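Local structure of telomerase reverse transcriptase (Candida tropicalis MYA-3404, 6ZD1) at residues 199-202 with 203-207; 346-349 with 350-353; 508-511 with 512-515; 611-614 with 615-619; 656-659 with 660-664. The protein probably elongates telomeres as a reverse transcriptase, adding simple sequence repeats to chromosome ends by copying a template within the telomerase RNA. All blocks are in the same frame, centred on the assembly; numbering follows the deposited sequence.

Contact 1: residues 199-202 with 203-207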
loop_
_atom_site.group_PDB
_atom_site.type_symbol
_atom_site.label_atom_id
_atom_site.label_comp_id
_atom_site.label_asym_id
_atom_site.label_seq_id
_atom_site.Cartn_x
_atom_site.Cartn_y
_atom_site.Cartn_z
ATOM N N SER A 199 4.377 14.384 -20.576
ATOM C CA SER A 199 5.556 14.588 -21.412
ATOM C C SER A 199 6.844 14.364 -20.627
ATOM O O SER A 199 7.775 13.718 -21.121
ATOM C CB SER A 199 5.531 15.987 -22.034
ATOM O OG SER A 199 5.294 16.991 -21.062
ATOM N N ILE A 200 6.922 14.887 -19.401
ATOM C CA ILE A 200 8.156 14.731 -18.639
ATOM C C ILE A 200 8.206 13.376 -17.941
ATOM O O ILE A 200 9.294 12.838 -17.706
ATOM C CB ILE A 200 8.331 15.889 -17.640
ATOM C CG1 ILE A 200 9.806 16.047 -17.269
ATOM C CG2 ILE A 200 7.505 15.661 -16.386
ATOM C CD1 ILE A 200 10.710 16.313 -18.454
ATOM N N TRP A 201 7.053 12.785 -17.617
ATOM C CA TRP A 201 7.076 11.460 -17.008
ATOM C C TRP A 201 7.544 10.405 -18.003
ATOM O O TRP A 201 8.340 9.527 -17.651
ATOM C CB TRP A 201 5.697 11.094 -16.458
ATOM C CG TRP A 201 5.631 9.672 -15.975
ATOM C CD1 TRP A 201 5.109 8.603 -16.643
ATOM C CD2 TRP A 201 6.126 9.165 -14.728
ATOM N NE1 TRP A 201 5.241 7.460 -15.886
ATOM C CE2 TRP A 201 5.860 7.779 -14.705
ATOM C CE3 TRP A 201 6.764 9.748 -13.627
ATOM C CZ2 TRP A 201 6.212 6.967 -13.627
ATOM C CZ3 TRP A 201 7.110 8.941 -12.556
ATOM C CH2 TRP A 201 6.831 7.566 -12.563
ATOM N N ASN A 202 7.078 10.486 -19.253
ATOM C CA ASN A 202 7.518 9.528 -20.264
ATOM C C ASN A 202 9.015 9.643 -20.509
ATOM O O ASN A 202 9.698 8.635 -20.714
ATOM C CB ASN A 202 6.744 9.731 -21.567
ATOM C CG ASN A 202 5.277 9.365 -21.436
ATOM O OD1 ASN A 202 4.901 8.538 -20.603
ATOM N ND2 ASN A 202 4.442 9.978 -22.263
ATOM N N GLU A 203 9.544 10.867 -20.473
ATOM C CA GLU A 203 10.971 11.064 -20.691
ATOM C C GLU A 203 11.781 10.478 -19.539
ATOM O O GLU A 203 12.758 9.754 -19.758
ATOM C CB GLU A 203 11.261 12.557 -20.869
ATOM C CG GLU A 203 12.481 12.887 -21.715
ATOM C CD GLU A 203 13.717 13.152 -20.881
ATOM O OE1 GLU A 203 14.730 12.450 -21.081
ATOM O OE2 GLU A 203 13.672 14.061 -20.024
ATOM N N LEU A 204 11.377 10.767 -18.299
ATOM C CA LEU A 204 12.069 10.199 -17.147
ATOM C C LEU A 204 11.956 8.681 -17.123
ATOM O O LEU A 204 12.937 7.980 -16.847
ATOM C CB LEU A 204 11.508 10.783 -15.853
ATOM C CG LEU A 204 11.679 12.285 -15.644
ATOM C CD1 LEU A 204 11.105 12.673 -14.294
ATOM C CD2 LEU A 204 13.143 12.683 -15.759
ATOM N N SER A 205 10.763 8.155 -17.409
ATOM C CA SER A 205 10.536 6.718 -17.300
ATOM C C SER A 205 11.314 5.953 -18.363
ATOM O O SER A 205 11.959 4.941 -18.065
ATOM C CB SER A 205 9.040 6.412 -17.396
ATOM O OG SER A 205 8.513 6.838 -18.637
ATOM N N SER A 206 11.264 6.419 -19.614
ATOM C CA SER A 206 11.971 5.719 -20.682
ATOM C C SER A 206 13.475 5.713 -20.437
ATOM O O SER A 206 14.154 4.724 -20.734
ATOM C CB SER A 206 11.652 6.358 -22.036
ATOM O OG SER A 206 10.283 6.196 -22.370
ATOM N N ASN A 207 14.010 6.800 -19.878
ATOM C CA ASN A 207 15.445 6.869 -19.616
ATOM C C ASN A 207 15.864 5.868 -18.545
ATOM O O ASN A 207 16.802 5.088 -18.747
ATOM C CB ASN A 207 15.838 8.286 -19.206
ATOM C CG ASN A 207 15.718 9.276 -20.343
ATOM O OD1 ASN A 207 15.785 8.903 -21.515
ATOM N ND2 ASN A 207 15.543 10.547 -20.004
#
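The indole of W201 receives CB of S205 over one face, the carbon standing 4.2 Å above the ring plane and displaced toward the rim. The two residues lie one turn apart on α-helix 198-216, so this is i to i+4 packing within a single helix of the telomerase RNA-binding domain. The ring of Y181 stacks on the same indole, F196 meets it with the planes at about 50°, and L236 of strand 231-237 touches both W201 and S205; this flank of the helix is therefore a packed one.

Beyond the ring, hydroxyls turn back onto the helix backbone. OG of S205, lodged between the backbone N and the carbonyl carbon (chi1 61°), lies 2.9 Å from O of W201 and 3.0 Å from O of N202, and its single proton could serve either. S206 is clearer. Its OG sits beside its own backbone N and donates to O of N202 at 3.0 Å, while S206 N binds the same oxygen at 2.9 Å; the two donors approach from opposite faces of the carbonyl plane. On another flank, L204 N donates almost straight to O of I200 (169°), and CG of L204 lies 3.2 Å from that oxygen.

Contact 2: residues 346-349 with 350-353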
loop_
_atom_site.group_PDB
_atom_site.type_symbol
_atom_site.label_atom_id
_atom_site.label_comp_id
_atom_site.label_asym_id
_atom_site.label_seq_id
_atom_site.Cartn_x
_atom_site.Cartn_y
_atom_site.Cartn_z
ATOM N N ARG A 346 19.107 -8.433 -6.398
ATOM C CA ARG A 346 20.302 -9.247 -6.214
ATOM C C ARG A 346 19.999 -10.641 -5.681
ATOM O O ARG A 346 20.929 -11.441 -5.538
ATOM C CB ARG A 346 21.291 -8.549 -5.266
ATOM C CG ARG A 346 21.606 -7.086 -5.587
ATOM C CD ARG A 346 21.928 -6.864 -7.053
ATOM N NE ARG A 346 23.141 -7.556 -7.477
ATOM C CZ ARG A 346 23.523 -7.672 -8.745
ATOM N NH1 ARG A 346 22.785 -7.147 -9.714
ATOM N NH2 ARG A 346 24.640 -8.318 -9.047
ATOM N N LEU A 347 18.735 -10.949 -5.392
ATOM C CA LEU A 347 18.374 -12.242 -4.821
ATOM C C LEU A 347 18.852 -13.376 -5.719
ATOM O O LEU A 347 18.729 -13.312 -6.945
ATOM C CB LEU A 347 16.859 -12.326 -4.632
ATOM C CG LEU A 347 16.315 -13.212 -3.511
ATOM C CD1 LEU A 347 16.584 -12.572 -2.156
ATOM C CD2 LEU A 347 14.829 -13.470 -3.697
ATOM N N ASN A 348 19.436 -14.405 -5.105
ATOM C CA ASN A 348 19.980 -15.537 -5.851
ATOM C C ASN A 348 18.866 -16.544 -6.115
ATOM O O ASN A 348 18.364 -17.187 -5.184
ATOM C CB ASN A 348 21.134 -16.178 -5.084
ATOM C CG ASN A 348 21.858 -17.231 -5.895
ATOM O OD1 ASN A 348 21.391 -18.363 -6.023
ATOM N ND2 ASN A 348 23.012 -16.868 -6.444
ATOM N N GLN A 349 18.492 -16.699 -7.388
ATOM C CA GLN A 349 17.377 -17.575 -7.732
ATOM C C GLN A 349 17.668 -19.018 -7.351
ATOM O O GLN A 349 16.788 -19.725 -6.844
ATOM C CB GLN A 349 17.063 -17.471 -9.225
ATOM C CG GLN A 349 16.475 -16.133 -9.638
ATOM C CD GLN A 349 16.263 -16.044 -11.131
ATOM O OE1 GLN A 349 16.451 -17.026 -11.851
ATOM N NE2 GLN A 349 15.878 -14.867 -11.609
ATOM N N ASN A 350 18.899 -19.476 -7.580
ATOM C CA ASN A 350 19.227 -20.857 -7.250
ATOM C C ASN A 350 19.230 -21.076 -5.742
ATOM O O ASN A 350 18.673 -22.068 -5.255
ATOM C CB ASN A 350 20.572 -21.235 -7.869
ATOM C CG ASN A 350 20.485 -21.414 -9.375
ATOM O OD1 ASN A 350 19.423 -21.733 -9.908
ATOM N ND2 ASN A 350 21.600 -21.213 -10.066
ATOM N N ALA A 351 19.814 -20.147 -4.982
ATOM C CA ALA A 351 19.750 -20.256 -3.529
ATOM C C ALA A 351 18.306 -20.212 -3.047
ATOM O O ALA A 351 17.937 -20.925 -2.108
ATOM C CB ALA A 351 20.576 -19.151 -2.873
ATOM N N LEU A 352 17.469 -19.396 -3.693
ATOM C CA LEU A 352 16.060 -19.350 -3.313
ATOM C C LEU A 352 15.381 -20.687 -3.570
ATOM O O LEU A 352 14.616 -21.175 -2.729
ATOM C CB LEU A 352 15.344 -18.233 -4.075
ATOM C CG LEU A 352 13.815 -18.165 -3.963
ATOM C CD1 LEU A 352 13.364 -17.984 -2.516
ATOM C CD2 LEU A 352 13.272 -17.044 -4.835
ATOM N N LYS A 353 15.680 -21.316 -4.710
ATOM C CA LYS A 353 15.051 -22.593 -5.031
ATOM C C LYS A 353 15.490 -23.681 -4.060
ATOM O O LYS A 353 14.693 -24.554 -3.696
ATOM C CB LYS A 353 15.356 -22.983 -6.480
ATOM C CG LYS A 353 14.362 -22.391 -7.477
ATOM C CD LYS A 353 14.771 -22.622 -8.927
ATOM C CE LYS A 353 15.902 -21.692 -9.341
ATOM N NZ LYS A 353 16.200 -21.784 -10.801
#
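OD1 of N348 accepts from the backbone N of A351 at 2.6 Å, the shortest hydrogen bond of the contact, with the N-H aimed at 166° and lying in the plane of the side-chain carbonyl. This is an N-cap at the start of helix 349-359, in the reverse transcriptase domain. With CG of N348 anti to the backbone N (chi1 -172°), OD1 is directed over the start of the helix. CB of N348 lies 3.7 Å from CB of A351. The main chain of the same residue continues the work: O of N348 takes the N-H of L352 at 2.8 Å, so N348 serves the first turn with both its carbonyl groups.

Across the cap, L347 and L352 meet through their CD2 methyls at 4.1 Å. One residue lies just before the cap and the other in the first turn, the arrangement known as a hydrophobic staple; V462 and helix 469-484 cover it. The polar ends of Q349 and K353 look elsewhere, to the carbonyl of G461 and, by a salt bridge, to E440. On its way there the lysine chain bends at chi3 (-76°) and folds over the backbone of the first turn, where CE of K353 comes within 3.3 Å of O of Q349.

Contact 3: residues 508-511 with 512-515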
loop_
_atom_site.group_PDB
_atom_site.type_symbol
_atom_site.label_atom_id
_atom_site.label_comp_id
_atom_site.label_asym_id
_atom_site.label_seq_id
_atom_site.Cartn_x
_atom_site.Cartn_y
_atom_site.Cartn_z
ATOM N N THR A 508 24.449 -6.950 21.756
ATOM C CA THR A 508 25.184 -7.934 22.531
ATOM C C THR A 508 25.932 -7.236 23.657
ATOM O O THR A 508 26.266 -6.052 23.564
ATOM C CB THR A 508 26.158 -8.714 21.641
ATOM O OG1 THR A 508 26.835 -9.713 22.416
ATOM C CG2 THR A 508 27.181 -7.771 21.023
ATOM N N SER A 509 26.166 -7.982 24.736
ATOM C CA SER A 509 27.102 -7.576 25.774
ATOM C C SER A 509 28.490 -8.153 25.550
ATOM O O SER A 509 29.454 -7.670 26.152
ATOM C CB SER A 509 26.592 -7.997 27.155
ATOM O OG SER A 509 26.524 -9.409 27.261
ATOM N N ASN A 510 28.601 -9.184 24.715
ATOM C CA ASN A 510 29.870 -9.845 24.433
ATOM C C ASN A 510 30.544 -9.137 23.263
ATOM O O ASN A 510 30.126 -9.288 22.110
ATOM C CB ASN A 510 29.642 -11.323 24.126
ATOM C CG ASN A 510 30.910 -12.144 24.227
ATOM O OD1 ASN A 510 32.013 -11.634 24.033
ATOM N ND2 ASN A 510 30.758 -13.427 24.534
ATOM N N LYS A 511 31.588 -8.359 23.561
ATOM C CA LYS A 511 32.317 -7.650 22.518
ATOM C C LYS A 511 33.025 -8.601 21.560
ATOM O O LYS A 511 33.381 -8.191 20.450
ATOM C CB LYS A 511 33.333 -6.695 23.155
ATOM C CG LYS A 511 33.718 -5.506 22.288
ATOM C CD LYS A 511 34.699 -4.586 23.006
ATOM C CE LYS A 511 34.886 -3.276 22.248
ATOM N NZ LYS A 511 35.260 -3.494 20.820
ATOM N N ASP A 512 33.213 -9.864 21.956
ATOM C CA ASP A 512 33.860 -10.845 21.089
ATOM C C ASP A 512 32.893 -11.360 20.032
ATOM O O ASP A 512 33.226 -11.404 18.842
ATOM C CB ASP A 512 34.412 -12.008 21.917
ATOM C CG ASP A 512 35.420 -11.559 22.962
ATOM O OD1 ASP A 512 36.222 -10.646 22.674
ATOM O OD2 ASP A 512 35.408 -12.123 24.077
ATOM N N THR A 513 31.688 -11.756 20.451
ATOM C CA THR A 513 30.664 -12.142 19.489
ATOM C C THR A 513 30.236 -10.967 18.621
ATOM O O THR A 513 29.679 -11.179 17.539
ATOM C CB THR A 513 29.448 -12.735 20.209
ATOM O OG1 THR A 513 28.779 -11.707 20.951
ATOM C CG2 THR A 513 29.878 -13.841 21.171
ATOM N N LEU A 514 30.494 -9.734 19.064
ATOM C CA LEU A 514 30.268 -8.585 18.193
ATOM C C LEU A 514 31.198 -8.629 16.991
ATOM O O LEU A 514 30.782 -8.332 15.867
ATOM C CB LEU A 514 30.456 -7.278 18.962
ATOM C CG LEU A 514 30.331 -6.011 18.105
ATOM C CD1 LEU A 514 28.894 -5.800 17.634
ATOM C CD2 LEU A 514 30.843 -4.789 18.849
ATOM N N LYS A 515 32.462 -9.008 17.205
ATOM C CA LYS A 515 33.400 -9.086 16.090
ATOM C C LYS A 515 33.106 -10.277 15.188
ATOM O O LYS A 515 33.386 -10.219 13.987
ATOM C CB LYS A 515 34.838 -9.154 16.604
ATOM C CG LYS A 515 35.548 -7.807 16.655
ATOM C CD LYS A 515 35.769 -7.237 15.256
ATOM C CE LYS A 515 36.552 -5.930 15.307
ATOM N NZ LYS A 515 36.835 -5.378 13.952
#
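The N-cap of helix 511-520 is made by N510, whose OD1 accepts from the backbone N of D512 at 3.0 Å. Since the donor lies two residues on, the bond also closes an Asx turn. It is a moderately bent bond, 147° at the hydrogen, and the donor is tilted 31° from the plane of the side-chain carbonyl. N510 can make it because its CG points anti to the backbone N (chi1 -163°). The amide of N510 and the carboxylate of D512 cross at a slant, and OD1 of N510 lies 3.2 Å from CB of D512.

The carbonyl O of N510 is gripped twice, by OG1 of T513 at 3.0 Å and by L514 N at 3.1 Å, so a side-chain hydroxyl supplements the first helical backbone bond. T513 meets N510 at about a right angle, its CG2 methyl lying 3.5 Å from ND2 of N510.

This turn lies where strand 503-508 leaves the antiparallel sheet of the reverse transcriptase palm and the chain swings into a helix packed on that sheet. An ST turn starts the change of direction, with OG1 of T508 accepting from N of N510 at 2.9 Å. The same OG1 lies 3.1 Å from OG1 of T513, and it also makes a weak hydrogen bond with O of D494. The other branch of T508, CG2, touches CB of L514 at 3.9 Å, the two side chains running obliquely to each other, and L514 itself leans on Y334 and I336 of the adjoining strand 334-339.

Contact 4: residues 611-614 with 615-619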
loop_
_atom_site.group_PDB
_atom_site.type_symbol
_atom_site.label_atom_id
_atom_site.label_comp_id
_atom_site.label_asym_id
_atom_site.label_seq_id
_atom_site.Cartn_x
_atom_site.Cartn_y
_atom_site.Cartn_z
ATOM N N THR A 611 2.606 -6.877 9.532
ATOM C CA THR A 611 3.049 -5.547 9.130
ATOM C C THR A 611 1.895 -4.738 8.556
ATOM O O THR A 611 1.746 -3.551 8.870
ATOM C CB THR A 611 4.189 -5.658 8.118
ATOM O OG1 THR A 611 5.350 -6.189 8.768
ATOM C CG2 THR A 611 4.518 -4.290 7.530
ATOM N N ILE A 612 1.060 -5.361 7.717
ATOM C CA ILE A 612 -0.121 -4.667 7.209
ATOM C C ILE A 612 -1.010 -4.239 8.366
ATOM O O ILE A 612 -1.469 -3.093 8.431
ATOM C CB ILE A 612 -0.892 -5.555 6.219
ATOM C CG1 ILE A 612 -0.104 -5.727 4.926
ATOM C CG2 ILE A 612 -2.258 -4.951 5.925
ATOM C CD1 ILE A 612 -0.784 -6.639 3.935
ATOM N N ARG A 613 -1.230 -5.146 9.317
ATOM C CA ARG A 613 -2.120 -4.848 10.431
ATOM C C ARG A 613 -1.573 -3.702 11.270
ATOM O O ARG A 613 -2.279 -2.718 11.527
ATOM C CB ARG A 613 -2.318 -6.107 11.272
ATOM C CG ARG A 613 -2.884 -5.865 12.649
ATOM C CD ARG A 613 -1.852 -6.189 13.707
ATOM N NE ARG A 613 -2.446 -6.239 15.036
ATOM C CZ ARG A 613 -1.821 -6.703 16.111
ATOM N NH1 ARG A 613 -0.580 -7.157 16.010
ATOM N NH2 ARG A 613 -2.439 -6.716 17.285
ATOM N N GLU A 614 -0.293 -3.780 11.648
ATOM C CA GLU A 614 0.291 -2.745 12.498
ATOM C C GLU A 614 0.305 -1.385 11.810
ATOM O O GLU A 614 0.181 -0.351 12.478
ATOM C CB GLU A 614 1.702 -3.154 12.928
ATOM C CG GLU A 614 1.715 -4.290 13.949
ATOM C CD GLU A 614 3.111 -4.800 14.250
ATOM O OE1 GLU A 614 4.092 -4.107 13.896
ATOM O OE2 GLU A 614 3.227 -5.898 14.837
ATOM N N ASN A 615 0.430 -1.358 10.482
ATOM C CA ASN A 615 0.362 -0.086 9.767
ATOM C C ASN A 615 -1.037 0.503 9.845
ATOM O O ASN A 615 -1.207 1.702 10.095
ATOM C CB ASN A 615 0.784 -0.277 8.314
ATOM C CG ASN A 615 2.243 -0.633 8.187
ATOM O OD1 ASN A 615 3.106 -0.003 8.803
ATOM N ND2 ASN A 615 2.532 -1.660 7.400
ATOM N N VAL A 616 -2.053 -0.327 9.608
ATOM C CA VAL A 616 -3.426 0.109 9.821
ATOM C C VAL A 616 -3.619 0.553 11.265
ATOM O O VAL A 616 -4.219 1.601 11.533
ATOM C CB VAL A 616 -4.395 -1.019 9.424
ATOM C CG1 VAL A 616 -5.818 -0.669 9.820
ATOM C CG2 VAL A 616 -4.294 -1.283 7.925
ATOM N N ASP A 617 -3.061 -0.204 12.216
ATOM C CA ASP A 617 -3.164 0.179 13.621
ATOM C C ASP A 617 -2.467 1.509 13.883
ATOM O O ASP A 617 -2.958 2.332 14.665
ATOM C CB ASP A 617 -2.578 -0.918 14.512
ATOM C CG ASP A 617 -3.391 -2.201 14.476
ATOM O OD1 ASP A 617 -4.460 -2.217 13.824
ATOM O OD2 ASP A 617 -2.959 -3.195 15.102
ATOM N N ALA A 618 -1.332 1.745 13.222
ATOM C CA ALA A 618 -0.609 2.995 13.432
ATOM C C ALA A 618 -1.409 4.191 12.927
ATOM O O ALA A 618 -1.479 5.224 13.604
ATOM C CB ALA A 618 0.756 2.935 12.749
ATOM N N ILE A 619 -2.025 4.071 11.745
ATOM C CA ILE A 619 -2.874 5.157 11.258
ATOM C C ILE A 619 -4.083 5.330 12.167
ATOM O O ILE A 619 -4.486 6.458 12.477
ATOM C CB ILE A 619 -3.312 4.917 9.803
ATOM C CG1 ILE A 619 -2.113 4.569 8.927
ATOM C CG2 ILE A 619 -3.982 6.163 9.256
ATOM C CD1 ILE A 619 -1.119 5.686 8.816
#
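Residues 611-614 and 615-619 form one uninterrupted stretch of α-helix, in which the carbonyls of T611, I612, R613 and E614 each accept from the N-H four residues on. The bond from V616 N to O of I612 is nearly straight (175°), whereas that from A618 N to O of E614 is clearly bent though only 2.7 Å long. The helix, 609-637, belongs to the helical C-terminal part of the telomerase subunit, the counterpart of a polymerase thumb.

The main side-chain contact across the turn is the salt bridge between R613 and D617. NE of R613 lies 3.1 Å from OD2 of D617, but the oxygen stands well out of the guanidinium plane and no N-H points at it, so the attraction is between charges alone. The two flat groups are turned 75° against each other. The bend at chi2 (-113°) carries the arginine chain across the carboxylate, with CD of R613 3.5 Å from OD2 of D617. The other carboxylate oxygen, OD1, has a weak hydrogen bond with OG1 of T680, on helix 670-684.

Round the helix, T611 and N615 lie side by side and point the same way. The polar ends of T611 and E614 turn away to the chain around the start of helix 309-326: the hydroxyl of T611 bonds O of N307, and E614 takes OG of S308 and N of N310. On the buried flank V616 presses its CG2 methyl to 3.4 Å from O of I612.

Contact 5: residues 656-659 with 660-664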
loop_
_atom_site.group_PDB
_atom_site.type_symbol
_atom_site.label_atom_id
_atom_site.label_comp_id
_atom_site.label_asym_id
_atom_site.label_seq_id
_atom_site.Cartn_x
_atom_site.Cartn_y
_atom_site.Cartn_z
ATOM N N THR A 656 -10.683 1.086 4.465
ATOM C CA THR A 656 -9.504 0.257 4.681
ATOM C C THR A 656 -9.675 -1.109 4.031
ATOM O O THR A 656 -8.797 -1.572 3.295
ATOM C CB THR A 656 -9.243 0.109 6.182
ATOM O OG1 THR A 656 -9.082 1.405 6.775
ATOM C CG2 THR A 656 -7.991 -0.726 6.435
ATOM N N ILE A 657 -10.822 -1.752 4.257
ATOM C CA ILE A 657 -11.042 -3.078 3.691
ATOM C C ILE A 657 -11.083 -3.005 2.172
ATOM O O ILE A 657 -10.501 -3.849 1.481
ATOM C CB ILE A 657 -12.324 -3.703 4.269
ATOM C CG1 ILE A 657 -12.190 -3.895 5.782
ATOM C CG2 ILE A 657 -12.599 -5.043 3.615
ATOM C CD1 ILE A 657 -11.061 -4.823 6.174
ATOM N N GLU A 658 -11.739 -1.974 1.630
ATOM C CA GLU A 658 -11.845 -1.834 0.181
ATOM C C GLU A 658 -10.478 -1.611 -0.451
ATOM O O GLU A 658 -10.128 -2.266 -1.442
ATOM C CB GLU A 658 -12.789 -0.675 -0.153
ATOM C CG GLU A 658 -13.555 -0.795 -1.465
ATOM C CD GLU A 658 -12.806 -0.212 -2.650
ATOM O OE1 GLU A 658 -13.303 -0.337 -3.791
ATOM O OE2 GLU A 658 -11.722 0.374 -2.442
ATOM N N LYS A 659 -9.672 -0.717 0.125
ATOM C CA LYS A 659 -8.360 -0.457 -0.456
ATOM C C LYS A 659 -7.428 -1.652 -0.289
ATOM O O LYS A 659 -6.589 -1.903 -1.160
ATOM C CB LYS A 659 -7.746 0.800 0.163
ATOM C CG LYS A 659 -6.556 1.346 -0.608
ATOM C CD LYS A 659 -6.214 2.766 -0.189
ATOM C CE LYS A 659 -5.047 3.301 -1.005
ATOM N NZ LYS A 659 -4.773 4.740 -0.732
ATOM N N PHE A 660 -7.579 -2.419 0.797
ATOM C CA PHE A 660 -6.769 -3.624 0.966
ATOM C C PHE A 660 -7.107 -4.668 -0.091
ATOM O O PHE A 660 -6.210 -5.324 -0.634
ATOM C CB PHE A 660 -6.966 -4.212 2.364
ATOM C CG PHE A 660 -6.277 -5.534 2.566
ATOM C CD1 PHE A 660 -6.958 -6.728 2.374
ATOM C CD2 PHE A 660 -4.944 -5.584 2.941
ATOM C CE1 PHE A 660 -6.319 -7.947 2.556
ATOM C CE2 PHE A 660 -4.300 -6.800 3.127
ATOM C CZ PHE A 660 -4.989 -7.982 2.933
ATOM N N ALA A 661 -8.397 -4.859 -0.375
ATOM C CA ALA A 661 -8.790 -5.787 -1.430
ATOM C C ALA A 661 -8.393 -5.259 -2.803
ATOM O O ALA A 661 -8.009 -6.036 -3.686
ATOM C CB ALA A 661 -10.293 -6.050 -1.363
ATOM N N ARG A 662 -8.481 -3.942 -3.000
ATOM C CA ARG A 662 -8.063 -3.345 -4.266
ATOM C C ARG A 662 -6.587 -3.611 -4.535
ATOM O O ARG A 662 -6.211 -4.046 -5.630
ATOM C CB ARG A 662 -8.343 -1.840 -4.245
ATOM C CG ARG A 662 -9.264 -1.324 -5.344
ATOM C CD ARG A 662 -9.675 0.113 -5.049
ATOM N NE ARG A 662 -8.512 0.972 -4.833
ATOM C CZ ARG A 662 -8.513 2.063 -4.070
ATOM N NH1 ARG A 662 -9.615 2.435 -3.430
ATOM N NH2 ARG A 662 -7.403 2.779 -3.938
ATOM N N VAL A 663 -5.735 -3.357 -3.539
ATOM C CA VAL A 663 -4.295 -3.473 -3.744
ATOM C C VAL A 663 -3.904 -4.919 -4.028
ATOM O O VAL A 663 -3.258 -5.216 -5.040
ATOM C CB VAL A 663 -3.537 -2.904 -2.531
ATOM C CG1 VAL A 663 -2.066 -3.278 -2.600
ATOM C CG2 VAL A 663 -3.697 -1.395 -2.486
ATOM N N ASN A 664 -4.295 -5.841 -3.153
ATOM C CA ASN A 664 -3.869 -7.227 -3.292
ATOM C C ASN A 664 -4.752 -8.046 -4.221
ATOM O O ASN A 664 -4.356 -9.151 -4.606
ATOM C CB ASN A 664 -3.821 -7.890 -1.917
ATOM C CG ASN A 664 -3.065 -7.058 -0.917
ATOM O OD1 ASN A 664 -1.850 -6.901 -1.019
ATOM N ND2 ASN A 664 -3.780 -6.502 0.050
#
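T656 and F660 mark the tightly packed flank of this helical turn, while E658 and R662 form its looser, partly solvent-exposed side. On the inner flank F660 N donates to O of T656 at 2.9 Å, and CB of F660 sits 3.3 Å from the same oxygen. The phenyl ring swings out from there toward I612 and V670, while the hydroxyl of T656 is taken up by Y593 and by O of I652. One further turn on, ND2 of N664 stands 3.1 Å above one face of the F660 ring, offset toward the rim, and bonds O of L602.

The outer side of this α-helix, 642-664, is held by charge. NH1 of R662 donates to OE2 of E658 at 3.1 Å, through the syn lone pair of the carboxylate; the bond is bent (142°) and the oxygen lies 26° out of the guanidinium plane. Bends at chi2 of E658 and at chi3 of R662 (54°) bring the two groups together. K659 runs extended across one face of the R662 guanidinium, its CG 3.6 Å from the plane and offset toward the rim, and its amine goes on to O of L597 and a salt bridge with E122.

NZ of K659 and NH2 of R662 come within 4.6 Å of each other. Each cation has its own carboxylate, E122 for the lysine and E658 for the arginine, which would probably offset the repulsion and keep both groups charged, although K659 is buried.

Followed from the N terminus, the five contacts run strictly in series: each closes before the next opens, and none nests in or crosses another. All are local, so none closes a loop of any length. Contact 1 lies within a helix of the RNA-binding domain. Contacts 2 and 3 start two helices of the reverse transcriptase domain, their centres about 30 Å apart. Contacts 4 and 5 sit on consecutive helices, 609-637 and 642-664, and are the one pair that touches: CD1 of I612 packs at 3.6 Å from CE2 of F660, and CG1 of V616 at 4.0 Å from CG2 of T656. Contacts 1 and 3 are farthest apart, with centres about 49 Å from each other.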